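Local coordinates for protein UDP-N-acetylglucosamine pyrophosphorylase (Entamoeba histolytica, PDB 3OC9) that probably catalyses the transfer of uridylate from UTP to N-acetylglucosamine 1-phosphate, giving UDP-N-acetylglucosamine and diphosphate, at residues 56-61 against 345-350; 95-100 against 176-181; 140-143 against 149-152; 159-164 against 269-274; 188-193 against 352-357. One frame throughout, in Å; residues are numbered along the deposited sequence.

Contact 1 (56-61 against 345-350); sequences GMFVLP and DNVNTV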
# COMPACT_ATOMS: atom_id res chain seq x y z
N GLY A 56 -9.95 -1.65 -6.21
CA GLY A 56 -10.00 -2.87 -5.39
C GLY A 56 -10.92 -3.97 -5.93
O GLY A 56 -10.75 -5.16 -5.60
N MET A 57 -11.89 -3.58 -6.76
CA MET A 57 -12.87 -4.53 -7.34
C MET A 57 -12.35 -5.28 -8.60
O MET A 57 -13.04 -6.19 -9.11
CB MET A 57 -14.20 -3.79 -7.63
CG MET A 57 -14.96 -3.39 -6.35
SD MET A 57 -16.35 -2.20 -6.56
CE MET A 57 -17.50 -3.18 -7.51
N PHE A 58 -11.18 -4.88 -9.09
CA PHE A 58 -10.57 -5.46 -10.32
C PHE A 58 -10.18 -6.91 -10.16
O PHE A 58 -9.49 -7.26 -9.21
CB PHE A 58 -9.33 -4.66 -10.78
CG PHE A 58 -8.72 -5.16 -12.10
CD1 PHE A 58 -7.66 -6.07 -12.10
CD2 PHE A 58 -9.25 -4.75 -13.32
CE1 PHE A 58 -7.10 -6.55 -13.30
CE2 PHE A 58 -8.71 -5.23 -14.55
CZ PHE A 58 -7.62 -6.12 -14.52
N VAL A 59 -10.63 -7.76 -11.10
CA VAL A 59 -10.39 -9.21 -11.03
C VAL A 59 -9.09 -9.61 -11.77
O VAL A 59 -9.02 -9.50 -13.00
CB VAL A 59 -11.61 -10.00 -11.60
CG1 VAL A 59 -11.42 -11.54 -11.46
CG2 VAL A 59 -12.91 -9.54 -10.91
N LEU A 60 -8.09 -10.07 -11.02
CA LEU A 60 -6.81 -10.51 -11.62
C LEU A 60 -6.98 -11.81 -12.45
O LEU A 60 -7.51 -12.80 -11.94
CB LEU A 60 -5.76 -10.68 -10.52
CG LEU A 60 -5.63 -9.39 -9.68
CD1 LEU A 60 -5.24 -9.66 -8.22
CD2 LEU A 60 -4.65 -8.45 -10.35
N PRO A 61 -6.49 -11.83 -13.71
CA PRO A 61 -6.72 -13.05 -14.53
C PRO A 61 -5.76 -14.22 -14.26
O PRO A 61 -5.06 -14.67 -15.18
CB PRO A 61 -6.57 -12.52 -15.97
CG PRO A 61 -5.55 -11.39 -15.84
CD PRO A 61 -5.84 -10.75 -14.48
N ASP A 345 4.45 -2.83 -15.46
CA ASP A 345 3.39 -2.74 -14.41
C ASP A 345 1.98 -3.14 -14.90
O ASP A 345 1.01 -2.38 -14.74
CB ASP A 345 3.37 -1.34 -13.76
CG ASP A 345 4.68 -0.99 -13.05
OD1 ASP A 345 5.52 -1.88 -12.82
OD2 ASP A 345 4.87 0.19 -12.71
N ASN A 346 1.90 -4.34 -15.50
CA ASN A 346 0.63 -4.88 -16.06
C ASN A 346 0.30 -6.30 -15.54
O ASN A 346 1.02 -6.84 -14.68
CB ASN A 346 0.66 -4.82 -17.61
CG ASN A 346 1.74 -5.71 -18.23
OD1 ASN A 346 1.98 -6.83 -17.77
ND2 ASN A 346 2.37 -5.22 -19.30
N VAL A 347 -0.80 -6.91 -16.02
CA VAL A 347 -1.23 -8.21 -15.48
C VAL A 347 -0.22 -9.33 -15.72
O VAL A 347 -0.08 -10.23 -14.88
CB VAL A 347 -2.68 -8.63 -15.92
CG1 VAL A 347 -3.71 -7.70 -15.31
CG2 VAL A 347 -2.82 -8.68 -17.45
N ASN A 348 0.51 -9.26 -16.83
CA ASN A 348 1.56 -10.24 -17.14
C ASN A 348 2.82 -10.10 -16.28
O ASN A 348 3.38 -11.13 -15.86
CB ASN A 348 1.91 -10.22 -18.64
CG ASN A 348 0.82 -10.87 -19.50
OD1 ASN A 348 0.05 -11.70 -19.01
ND2 ASN A 348 0.76 -10.50 -20.78
N THR A 349 3.24 -8.87 -15.99
CA THR A 349 4.44 -8.65 -15.14
C THR A 349 4.16 -9.05 -13.69
O THR A 349 5.04 -9.62 -13.01
CB THR A 349 5.03 -7.20 -15.24
OG1 THR A 349 4.10 -6.22 -14.73
CG2 THR A 349 5.40 -6.84 -16.67
N VAL A 350 2.93 -8.77 -13.23
CA VAL A 350 2.47 -9.21 -11.89
C VAL A 350 2.45 -10.74 -11.78
O VAL A 350 3.00 -11.30 -10.83
CB VAL A 350 1.09 -8.59 -11.50
CG1 VAL A 350 0.54 -9.24 -10.22
CG2 VAL A 350 1.19 -7.05 -11.36
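The phenyl ring of F58 receives V347 at its edge: CG1 of the valine lies close to the ring plane, 4.1 Å from F58 CE1. The same methyl also rests on the puckered ring of P61, with V347 CG1 3.8 Å from P61 CD, while V347 CB faces P61 CG at 4.0 Å. One branched side chain is thus shared between an aromatic edge and a pyrrolidine ring, and the valine crosses each of them at about a right angle. With CG turned away from the backbone N (chi1 -176°), F58 sends its ring out from the chain toward the helix start. No hydrogen bond links 56-61 to 345-350, and the contact is small, apolar and near the surface.

The helix start that carries V347 is capped by polar bonds. N346 occupies the N-cap of the helix, and its OD1 accepts from T349 N at 3.0 Å, with the donor tilted 22° from the carbonyl plane. In return, N346 N donates to T349 OG1, also at 3.0 Å. N346 ND2 is bound by the carbonyl of E342, which fixes the amide's rotation. On the other side, F58 and L60 are tied by backbone bonds to I68 and K66, and a weak bond runs from K351 NZ to P61 O.

The example pairs a reciprocal capping box with a hydrophobic contact made by the first residue after the cap. It seats the start of helix 347-364 against the small antiparallel hairpin of strands 59-60 and 66-67.

Contact 2 (95-100 against 176-181); sequences HWFLMT and KGIKYS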
# COMPACT_ATOMS: atom_id res chain seq x y z
N HIS A 95 -8.73 -5.26 12.70
CA HIS A 95 -9.67 -4.28 12.12
C HIS A 95 -9.05 -3.61 10.85
O HIS A 95 -7.84 -3.36 10.82
CB HIS A 95 -10.10 -3.23 13.19
CG HIS A 95 -11.08 -3.77 14.20
ND1 HIS A 95 -12.44 -3.82 13.96
CD2 HIS A 95 -10.89 -4.33 15.42
CE1 HIS A 95 -13.05 -4.36 15.01
NE2 HIS A 95 -12.13 -4.70 15.90
N TRP A 96 -9.88 -3.35 9.82
CA TRP A 96 -9.46 -2.82 8.50
C TRP A 96 -10.25 -1.54 8.18
O TRP A 96 -11.49 -1.59 8.07
CB TRP A 96 -9.69 -3.90 7.41
CG TRP A 96 -9.29 -3.56 5.96
CD1 TRP A 96 -8.58 -2.45 5.51
CD2 TRP A 96 -9.56 -4.36 4.79
NE1 TRP A 96 -8.41 -2.53 4.13
CE2 TRP A 96 -9.00 -3.68 3.67
CE3 TRP A 96 -10.22 -5.58 4.59
CZ2 TRP A 96 -9.08 -4.19 2.36
CZ3 TRP A 96 -10.30 -6.10 3.27
CH2 TRP A 96 -9.72 -5.40 2.18
N PHE A 97 -9.54 -0.41 8.04
CA PHE A 97 -10.16 0.91 7.77
C PHE A 97 -9.89 1.26 6.28
O PHE A 97 -8.72 1.33 5.86
CB PHE A 97 -9.59 1.97 8.76
CG PHE A 97 -9.75 1.57 10.22
CD1 PHE A 97 -10.99 1.73 10.87
CD2 PHE A 97 -8.69 1.02 10.93
CE1 PHE A 97 -11.17 1.32 12.21
CE2 PHE A 97 -8.84 0.62 12.28
CZ PHE A 97 -10.09 0.77 12.92
N LEU A 98 -10.97 1.46 5.51
CA LEU A 98 -10.87 1.66 4.06
C LEU A 98 -11.33 3.06 3.68
O LEU A 98 -12.52 3.39 3.83
CB LEU A 98 -11.72 0.63 3.30
CG LEU A 98 -11.25 -0.82 3.32
CD1 LEU A 98 -11.94 -1.53 4.46
CD2 LEU A 98 -11.59 -1.49 1.98
N MET A 99 -10.40 3.88 3.19
CA MET A 99 -10.72 5.29 2.84
C MET A 99 -11.37 5.42 1.45
O MET A 99 -10.82 4.94 0.45
CB MET A 99 -9.47 6.20 2.93
CG MET A 99 -9.79 7.71 2.81
SD MET A 99 -8.42 8.84 3.26
CE MET A 99 -7.29 8.56 1.91
N THR A 100 -12.55 6.05 1.44
CA THR A 100 -13.30 6.25 0.20
C THR A 100 -13.84 7.70 0.16
O THR A 100 -13.22 8.60 0.75
CB THR A 100 -14.41 5.17 -0.03
OG1 THR A 100 -15.03 5.37 -1.30
CG2 THR A 100 -15.46 5.19 1.06
N LYS A 176 -10.50 0.01 21.57
CA LYS A 176 -10.10 -1.37 21.23
C LYS A 176 -8.67 -1.77 21.65
O LYS A 176 -8.30 -2.96 21.59
CB LYS A 176 -10.28 -1.62 19.72
CG LYS A 176 -11.71 -1.51 19.19
CD LYS A 176 -12.53 -2.76 19.53
CE LYS A 176 -14.01 -2.52 19.36
NZ LYS A 176 -14.79 -3.73 19.74
N GLY A 177 -7.87 -0.79 22.08
CA GLY A 177 -6.45 -1.03 22.45
C GLY A 177 -5.47 -1.12 21.27
O GLY A 177 -4.35 -1.62 21.42
N ILE A 178 -5.89 -0.65 20.09
CA ILE A 178 -5.02 -0.64 18.89
C ILE A 178 -3.85 0.35 19.03
O ILE A 178 -4.05 1.56 19.30
CB ILE A 178 -5.84 -0.37 17.60
CG1 ILE A 178 -6.83 -1.53 17.35
CG2 ILE A 178 -4.89 -0.11 16.37
CD1 ILE A 178 -7.90 -1.23 16.27
N LYS A 179 -2.63 -0.17 18.89
CA LYS A 179 -1.39 0.60 19.11
C LYS A 179 -0.58 0.90 17.83
O LYS A 179 0.13 1.91 17.78
CB LYS A 179 -0.47 -0.12 20.12
CG LYS A 179 -1.05 -0.36 21.54
CD LYS A 179 -1.22 0.96 22.30
CE LYS A 179 -1.67 0.73 23.74
NZ LYS A 179 -1.35 1.95 24.56
N TYR A 180 -0.66 0.00 16.84
CA TYR A 180 0.12 0.14 15.58
C TYR A 180 -0.73 -0.16 14.33
O TYR A 180 -1.47 -1.14 14.33
CB TYR A 180 1.33 -0.82 15.59
CG TYR A 180 2.35 -0.56 16.69
CD1 TYR A 180 3.17 0.57 16.65
CD2 TYR A 180 2.48 -1.45 17.78
CE1 TYR A 180 4.12 0.81 17.67
CE2 TYR A 180 3.44 -1.20 18.81
CZ TYR A 180 4.25 -0.07 18.73
OH TYR A 180 5.19 0.21 19.72
N SER A 181 -0.63 0.67 13.28
CA SER A 181 -1.40 0.50 12.02
C SER A 181 -0.44 0.53 10.81
O SER A 181 0.49 1.36 10.77
CB SER A 181 -2.48 1.60 11.85
OG SER A 181 -3.44 1.62 12.93
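H95 and I178 make the nearest backbone approach, yet their CA atoms stay 9.0 Å apart, too far for strand pairing, and side chains alone bridge the gap. CD1 of I178 lies near both H95 and F97: it is 4.3 Å from H95 CB and 4.5 Å from F97 CZ, where it comes in at the phenyl edge, near the ring plane. K176 touches through a methylene, CD, 4.1 Å from H95 NE2. The lysine chain bends at its second torsion (chi2 -77°), which brings CD to the imidazole obliquely, the two side chains crossing at about a right angle.

The wide spacing follows from the topology. Strand 36-41 runs between 95-100 and 180-184, parallel to both, in the central sheet of a Rossmann-like GT-A fold. The segment 176-181 belongs to the connection from helix 169-176 into that sheet; G177, with positive phi, ends the helix in a Schellman motif, and I178 follows at once.

The polar side of the imidazole is engaged by another strand, since H95 ND1 is hydrogen-bonded to H126 NE2, and F172 meets the same ring edge-to-face. K176 NZ is 4.8 Å from H95 NE2 without contact; a positive lysine so near would be expected to disfavour protonation of the histidine. F97 is further packed by I169, F172 and M173 of helix 169-176.

Contact 3 (140-143 against 149-152); sequences GKIL and KPYM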
# COMPACT_ATOMS: atom_id res chain seq x y z
N GLY A 140 -9.33 30.04 -12.19
CA GLY A 140 -9.79 29.53 -10.92
C GLY A 140 -11.27 29.24 -10.87
O GLY A 140 -11.83 29.11 -9.78
N LYS A 141 -11.91 29.14 -12.04
CA LYS A 141 -13.37 28.98 -12.13
C LYS A 141 -13.78 27.51 -12.28
O LYS A 141 -13.16 26.76 -13.04
CB LYS A 141 -13.93 29.81 -13.30
N ILE A 142 -14.82 27.12 -11.55
CA ILE A 142 -15.29 25.72 -11.48
C ILE A 142 -15.63 25.15 -12.87
O ILE A 142 -16.30 25.83 -13.66
CB ILE A 142 -16.51 25.58 -10.54
CG1 ILE A 142 -16.12 25.95 -9.10
CG2 ILE A 142 -17.11 24.17 -10.58
CD1 ILE A 142 -17.29 26.23 -8.17
N LEU A 143 -15.16 23.93 -13.15
CA LEU A 143 -15.55 23.18 -14.35
C LEU A 143 -16.78 22.29 -14.06
O LEU A 143 -16.78 21.52 -13.10
CB LEU A 143 -14.39 22.32 -14.85
CG LEU A 143 -13.14 23.00 -15.42
CD1 LEU A 143 -11.90 22.08 -15.30
CD2 LEU A 143 -13.36 23.43 -16.87
N LYS A 149 -24.00 21.03 -11.29
CA LYS A 149 -23.26 19.79 -11.01
C LYS A 149 -21.75 19.87 -11.33
O LYS A 149 -21.31 19.41 -12.39
CB LYS A 149 -23.89 18.60 -11.74
N PRO A 150 -20.96 20.43 -10.41
CA PRO A 150 -19.49 20.52 -10.62
C PRO A 150 -18.78 19.15 -10.74
O PRO A 150 -19.21 18.18 -10.11
CB PRO A 150 -19.00 21.23 -9.35
CG PRO A 150 -20.19 21.98 -8.82
CD PRO A 150 -21.37 21.08 -9.14
N TYR A 151 -17.70 19.08 -11.53
CA TYR A 151 -16.76 17.95 -11.42
C TYR A 151 -16.02 18.05 -10.08
O TYR A 151 -15.55 19.13 -9.71
CB TYR A 151 -15.73 17.93 -12.57
CG TYR A 151 -16.26 17.33 -13.88
CD1 TYR A 151 -16.56 15.97 -13.98
CD2 TYR A 151 -16.42 18.12 -15.01
CE1 TYR A 151 -17.04 15.41 -15.17
CE2 TYR A 151 -16.90 17.57 -16.22
CZ TYR A 151 -17.21 16.22 -16.28
OH TYR A 151 -17.68 15.67 -17.46
N MET A 152 -15.93 16.94 -9.36
CA MET A 152 -15.33 16.91 -8.01
C MET A 152 -14.17 15.92 -7.94
O MET A 152 -14.16 14.92 -8.68
CB MET A 152 -16.39 16.52 -6.97
CG MET A 152 -17.65 17.40 -6.95
SD MET A 152 -17.42 19.05 -6.27
CE MET A 152 -16.92 18.72 -4.57
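L143 and Y151 are joined by a backbone hydrogen bond, Y151 N to L143 O, 3.0 Å long and fairly straight, with 161° at the hydrogen. The donor lies in the plane of the L143 carbonyl. The same oxygen sits beside the start of the tyrosine side chain, 3.8 Å from Y151 CB, and meets the ring obliquely. One residue earlier on each side, I142 CG2 packs on P150 CB at 3.7 Å. This branch of the isoleucine stands opposite the backbone N about CA-CB, whereas the longer CG1 branch (chi1 -63°) is turned beside that N. The proline contributes its ring carbons to this patch.

Around this first shell, V135 is the common anchor, with backbone bonds to both L143 and Y151. I142 also touches P134, and K141 N is held by the carboxylate of D137, which gives the preceding turn a further tie. Y151 also packs on E145, V288 and P289. M152 continues the strand, its side chain against M132 and P134.

Strands 125-134 and 149-154 pair antiparallel, and the segment 140-143 belongs to the excursion between them, folded back upon the second strand near the protein surface. With one peptide-to-peptide bond and one aliphatic patch, and no charged pair across it, the junction is specified mainly by main-chain geometry. P150 bears on this in two separate ways: its pyrrolidine ring limits phi, and its nitrogen has no hydrogen to give, so that Y151 N is the donor to L143 O.

Contact 4 (159-164 against 269-274); sequences GLFKAL and SFLEKA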
# COMPACT_ATOMS: atom_id res chain seq x y z
N GLY A 159 -5.17 13.77 3.00
CA GLY A 159 -6.45 13.90 3.71
C GLY A 159 -6.75 12.78 4.71
O GLY A 159 -7.72 12.89 5.51
N LEU A 160 -5.95 11.70 4.67
CA LEU A 160 -6.09 10.58 5.61
C LEU A 160 -6.16 11.00 7.08
O LEU A 160 -7.07 10.56 7.81
CB LEU A 160 -4.94 9.54 5.42
CG LEU A 160 -4.87 8.36 6.42
CD1 LEU A 160 -6.07 7.41 6.29
CD2 LEU A 160 -3.58 7.55 6.19
N PHE A 161 -5.22 11.84 7.53
CA PHE A 161 -5.08 12.06 8.98
C PHE A 161 -6.28 12.81 9.61
O PHE A 161 -6.81 12.35 10.64
CB PHE A 161 -3.71 12.69 9.33
CG PHE A 161 -2.53 11.90 8.75
CD1 PHE A 161 -2.18 10.63 9.26
CD2 PHE A 161 -1.78 12.43 7.70
CE1 PHE A 161 -1.11 9.90 8.72
CE2 PHE A 161 -0.70 11.70 7.15
CZ PHE A 161 -0.37 10.43 7.67
N LYS A 162 -6.75 13.89 8.98
CA LYS A 162 -7.96 14.60 9.44
C LYS A 162 -9.22 13.72 9.34
O LYS A 162 -10.08 13.73 10.24
CB LYS A 162 -8.14 15.92 8.65
CG LYS A 162 -9.33 16.78 9.10
CD LYS A 162 -9.20 17.25 10.54
CE LYS A 162 -10.24 18.31 10.87
NZ LYS A 162 -10.50 18.44 12.33
N ALA A 163 -9.32 12.93 8.26
CA ALA A 163 -10.45 12.01 8.08
C ALA A 163 -10.57 10.93 9.17
O ALA A 163 -11.70 10.58 9.58
CB ALA A 163 -10.42 11.36 6.68
N LEU A 164 -9.44 10.39 9.64
CA LEU A 164 -9.46 9.44 10.77
C LEU A 164 -10.04 10.08 12.05
O LEU A 164 -10.84 9.45 12.76
CB LEU A 164 -8.05 8.85 11.05
CG LEU A 164 -7.41 7.94 9.99
CD1 LEU A 164 -5.95 7.66 10.39
CD2 LEU A 164 -8.14 6.58 9.79
N SER A 269 -0.50 7.12 18.98
CA SER A 269 -0.12 8.43 19.52
C SER A 269 0.38 9.37 18.41
O SER A 269 0.07 10.58 18.43
CB SER A 269 0.94 8.29 20.63
OG SER A 269 1.29 9.55 21.17
N PHE A 270 1.14 8.83 17.45
CA PHE A 270 1.59 9.66 16.32
C PHE A 270 0.42 10.11 15.41
O PHE A 270 0.36 11.28 15.01
CB PHE A 270 2.76 9.04 15.49
CG PHE A 270 3.21 9.94 14.34
CD1 PHE A 270 2.76 9.72 13.05
CD2 PHE A 270 4.02 11.06 14.59
CE1 PHE A 270 3.12 10.60 11.99
CE2 PHE A 270 4.40 11.94 13.55
CZ PHE A 270 3.96 11.70 12.25
N LEU A 271 -0.50 9.19 15.11
CA LEU A 271 -1.71 9.53 14.33
C LEU A 271 -2.52 10.66 15.00
O LEU A 271 -3.06 11.54 14.32
CB LEU A 271 -2.60 8.29 14.08
CG LEU A 271 -2.04 7.18 13.17
CD1 LEU A 271 -3.00 6.00 13.14
CD2 LEU A 271 -1.73 7.67 11.75
N GLU A 272 -2.58 10.66 16.34
CA GLU A 272 -3.23 11.77 17.08
C GLU A 272 -2.56 13.13 16.84
O GLU A 272 -3.26 14.14 16.62
CB GLU A 272 -3.39 11.43 18.58
CG GLU A 272 -4.38 10.27 18.83
CD GLU A 272 -4.40 9.73 20.26
OE1 GLU A 272 -3.31 9.55 20.88
OE2 GLU A 272 -5.51 9.45 20.76
N LYS A 273 -1.21 13.15 16.83
CA LYS A 273 -0.45 14.39 16.49
C LYS A 273 -0.65 14.81 15.04
O LYS A 273 -0.88 16.00 14.75
CB LYS A 273 1.06 14.23 16.76
CG LYS A 273 1.43 13.93 18.20
CD LYS A 273 2.97 13.95 18.38
CE LYS A 273 3.37 13.86 19.86
NZ LYS A 273 2.84 12.62 20.54
N ALA A 274 -0.60 13.85 14.12
CA ALA A 274 -0.73 14.12 12.68
C ALA A 274 -2.07 14.77 12.30
O ALA A 274 -2.12 15.61 11.38
CB ALA A 274 -0.51 12.82 11.87
O HOH W 1 -4.64 10.68 12.11
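F161 and A274 come together because the phenylalanine's CG lies beside its backbone N and opposite its carbonyl carbon (chi1 -52°), which turns the ring toward helix 269-274. L271 has the same kind of first torsion (chi1 -67°), and this carries its two methyls across to the ring and to L164. The methyl of A274 then sits over one face of F161 in a CH-pi contact, its CB 4.1 Å from the ring centroid. L271 CD2 arrives instead at the ring edge, in the plane, 3.8 Å from F161 CE1. One ring therefore meets a methyl on its face and another at its rim, which probably limits how it can tilt. L271 CD1 extends the patch more loosely, lying 4.4 Å from L164 CD1.

A single water completes the interface. It donates to both F161 O, at 3.1 Å, and L271 O, at 2.8 Å, joining two carbonyls that could not bond to each other, and it too lies in the plane of the F161 ring at its edge.

The two helical segments approach to 9.1 Å between axes and cross nearly perpendicularly, at -102°. The small A274 lets the backbones come near at this crossing. V315 touches both F161 and A274 from a loop, and F312 adds to the cover of the ring. Toward the core, L160 and L164 rest on F128 of strand 125-134, while L170 of helix 169-176 packs against both L164 and L271.

Contact 5 (188-193 against 352-357); sequences NILCKD and RDWYRL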
# COMPACT_ATOMS: atom_id res chain seq x y z
N ASN A 188 -0.03 -2.46 -5.16
CA ASN A 188 1.05 -3.49 -4.94
C ASN A 188 0.54 -4.87 -4.51
O ASN A 188 0.21 -5.09 -3.34
CB ASN A 188 2.11 -2.96 -3.94
CG ASN A 188 3.32 -3.90 -3.75
OD1 ASN A 188 3.40 -5.03 -4.29
ND2 ASN A 188 4.29 -3.43 -2.95
N ILE A 189 0.48 -5.80 -5.47
CA ILE A 189 -0.15 -7.11 -5.27
C ILE A 189 0.59 -8.00 -4.23
O ILE A 189 -0.02 -8.81 -3.51
CB ILE A 189 -0.30 -7.85 -6.67
CG1 ILE A 189 -1.00 -6.94 -7.72
CG2 ILE A 189 -0.96 -9.24 -6.54
CD1 ILE A 189 -2.36 -6.32 -7.29
N LEU A 190 1.90 -7.81 -4.12
CA LEU A 190 2.73 -8.62 -3.18
C LEU A 190 2.81 -8.09 -1.74
O LEU A 190 3.49 -8.72 -0.91
CB LEU A 190 4.14 -8.85 -3.76
CG LEU A 190 4.19 -9.57 -5.13
CD1 LEU A 190 5.61 -9.73 -5.64
CD2 LEU A 190 3.51 -10.94 -5.07
N CYS A 191 2.14 -6.97 -1.44
CA CYS A 191 2.21 -6.39 -0.08
C CYS A 191 1.88 -7.39 1.06
O CYS A 191 0.89 -8.14 0.97
CB CYS A 191 1.34 -5.13 0.01
SG CYS A 191 1.48 -4.21 1.58
N LYS A 192 2.71 -7.40 2.11
CA LYS A 192 2.48 -8.31 3.25
C LYS A 192 1.39 -7.81 4.26
O LYS A 192 1.10 -8.48 5.25
CB LYS A 192 3.81 -8.65 3.99
CG LYS A 192 4.79 -9.59 3.22
CD LYS A 192 6.08 -9.81 4.08
CE LYS A 192 7.07 -10.81 3.44
NZ LYS A 192 8.29 -11.02 4.36
N ASP A 193 0.79 -6.64 4.02
CA ASP A 193 -0.29 -6.14 4.91
C ASP A 193 0.24 -5.93 6.34
O ASP A 193 1.27 -5.26 6.48
CB ASP A 193 -1.57 -7.01 4.78
CG ASP A 193 -2.17 -6.96 3.35
OD1 ASP A 193 -2.18 -5.87 2.74
OD2 ASP A 193 -2.65 -8.00 2.83
N ARG A 352 4.17 -13.04 -13.59
CA ARG A 352 5.56 -13.52 -13.64
C ARG A 352 6.26 -13.42 -12.28
O ARG A 352 6.95 -14.36 -11.85
CB ARG A 352 6.36 -12.77 -14.73
CG ARG A 352 7.83 -13.20 -14.92
CD ARG A 352 8.59 -12.28 -15.89
NE ARG A 352 8.18 -12.49 -17.27
CZ ARG A 352 7.44 -11.63 -17.97
NH1 ARG A 352 7.05 -10.49 -17.42
NH2 ARG A 352 7.10 -11.91 -19.23
N ASP A 353 6.06 -12.28 -11.59
CA ASP A 353 6.68 -12.01 -10.29
C ASP A 353 6.08 -12.91 -9.18
O ASP A 353 6.83 -13.49 -8.37
CB ASP A 353 6.56 -10.51 -9.91
CG ASP A 353 7.52 -9.58 -10.71
OD1 ASP A 353 8.56 -10.04 -11.23
OD2 ASP A 353 7.24 -8.36 -10.80
N TRP A 354 4.75 -13.05 -9.15
CA TRP A 354 4.08 -13.90 -8.13
C TRP A 354 4.48 -15.40 -8.29
O TRP A 354 4.78 -16.08 -7.29
CB TRP A 354 2.55 -13.68 -8.15
CG TRP A 354 1.74 -14.44 -7.08
CD1 TRP A 354 2.00 -14.52 -5.73
CD2 TRP A 354 0.52 -15.17 -7.28
NE1 TRP A 354 1.05 -15.28 -5.10
CE2 TRP A 354 0.13 -15.70 -6.02
CE3 TRP A 354 -0.27 -15.45 -8.41
CZ2 TRP A 354 -1.02 -16.47 -5.86
CZ3 TRP A 354 -1.42 -16.24 -8.25
CH2 TRP A 354 -1.78 -16.74 -6.98
N TYR A 355 4.52 -15.88 -9.53
CA TYR A 355 4.92 -17.27 -9.82
C TYR A 355 6.37 -17.56 -9.35
O TYR A 355 6.62 -18.61 -8.76
CB TYR A 355 4.75 -17.61 -11.31
CG TYR A 355 3.31 -17.72 -11.82
CD1 TYR A 355 2.21 -17.66 -10.95
CD2 TYR A 355 3.04 -17.89 -13.19
CE1 TYR A 355 0.88 -17.75 -11.42
CE2 TYR A 355 1.72 -17.98 -13.68
CZ TYR A 355 0.64 -17.91 -12.79
OH TYR A 355 -0.67 -18.02 -13.26
N ARG A 356 7.30 -16.62 -9.59
CA ARG A 356 8.71 -16.82 -9.21
C ARG A 356 8.89 -16.82 -7.68
O ARG A 356 9.67 -17.63 -7.15
CB ARG A 356 9.61 -15.76 -9.88
CG ARG A 356 9.81 -15.96 -11.39
CD ARG A 356 10.56 -14.78 -12.03
NE ARG A 356 10.66 -14.92 -13.49
CZ ARG A 356 11.34 -14.09 -14.29
NH1 ARG A 356 11.99 -13.03 -13.79
NH2 ARG A 356 11.37 -14.31 -15.60
N LEU A 357 8.18 -15.93 -6.98
CA LEU A 357 8.17 -15.94 -5.51
C LEU A 357 7.69 -17.30 -4.93
O LEU A 357 8.29 -17.84 -3.98
CB LEU A 357 7.33 -14.77 -4.96
CG LEU A 357 7.24 -14.64 -3.43
CD1 LEU A 357 8.64 -14.50 -2.79
CD2 LEU A 357 6.32 -13.45 -3.03
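L190 and W354 form the close part of this contact: L190 CD2 lies 3.9 Å from W354 CD1 and approaches the indole obliquely. The same methyl reaches the buried L357 at CD2, 4.3 Å away, so one branch of the leucine serves two residues a helical turn apart. W354, its CG opposite the backbone N (chi1 -176°), projects the indole outward from the helix, and F62 meets it there. This side is buried, and the atoms that touch are carbons.

The side nearer solvent differs in burial. There the other branch, L190 CD1, has D353 CB at 4.4 Å, and the partly exposed D353 turns its carboxylate to S334 OG. Beyond it, R352 and R356 lie on the exposed side of the helix.

The leucine is delivered by a type I turn, N188 to C191, closed by C191 N to N188 O at 3.3 Å. Within it N188 makes an Asx turn: its OD1 accepts from L190 N at 3.2 Å, a bent bond with the donor well above the carbonyl plane. That oxygen also accepts from S334 N, and N188 ND2 donates to E332 O, so the amide is gripped from both ends. A leucine side chain on a polar-braced turn thus docks onto helix 347-364: the loop is braced by hydrogen bonds, among them those within itself and to E332 and S334, while its hold on the helix here is van der Waals contact.

The five contacts fall into two pairs and an outlier. Contacts 1 and 5, centres about 11 Å apart, share helix 347-364 and touch through V350 CG1 and I189 CG1 (3.7 Å); that late helix is therefore bound to two earlier parts of the chain. Contacts 2 and 4 lie across the chain's centre from contact 1, their centres about 12 Å apart; M99 SD, 3.7 Å from L160 CA, links strand 95-100 to helix 160-166. Contact 3, on an extension of the mixed sheet, stays at least about 28 Å from the others, centre to centre. Contacts 2, 3 and 4 fall within the span between the segments of contact 1; segments of 1 and 5, 2 and 4, and 4 and 5 alternate, interlocking distant regions around a GT-A-like core.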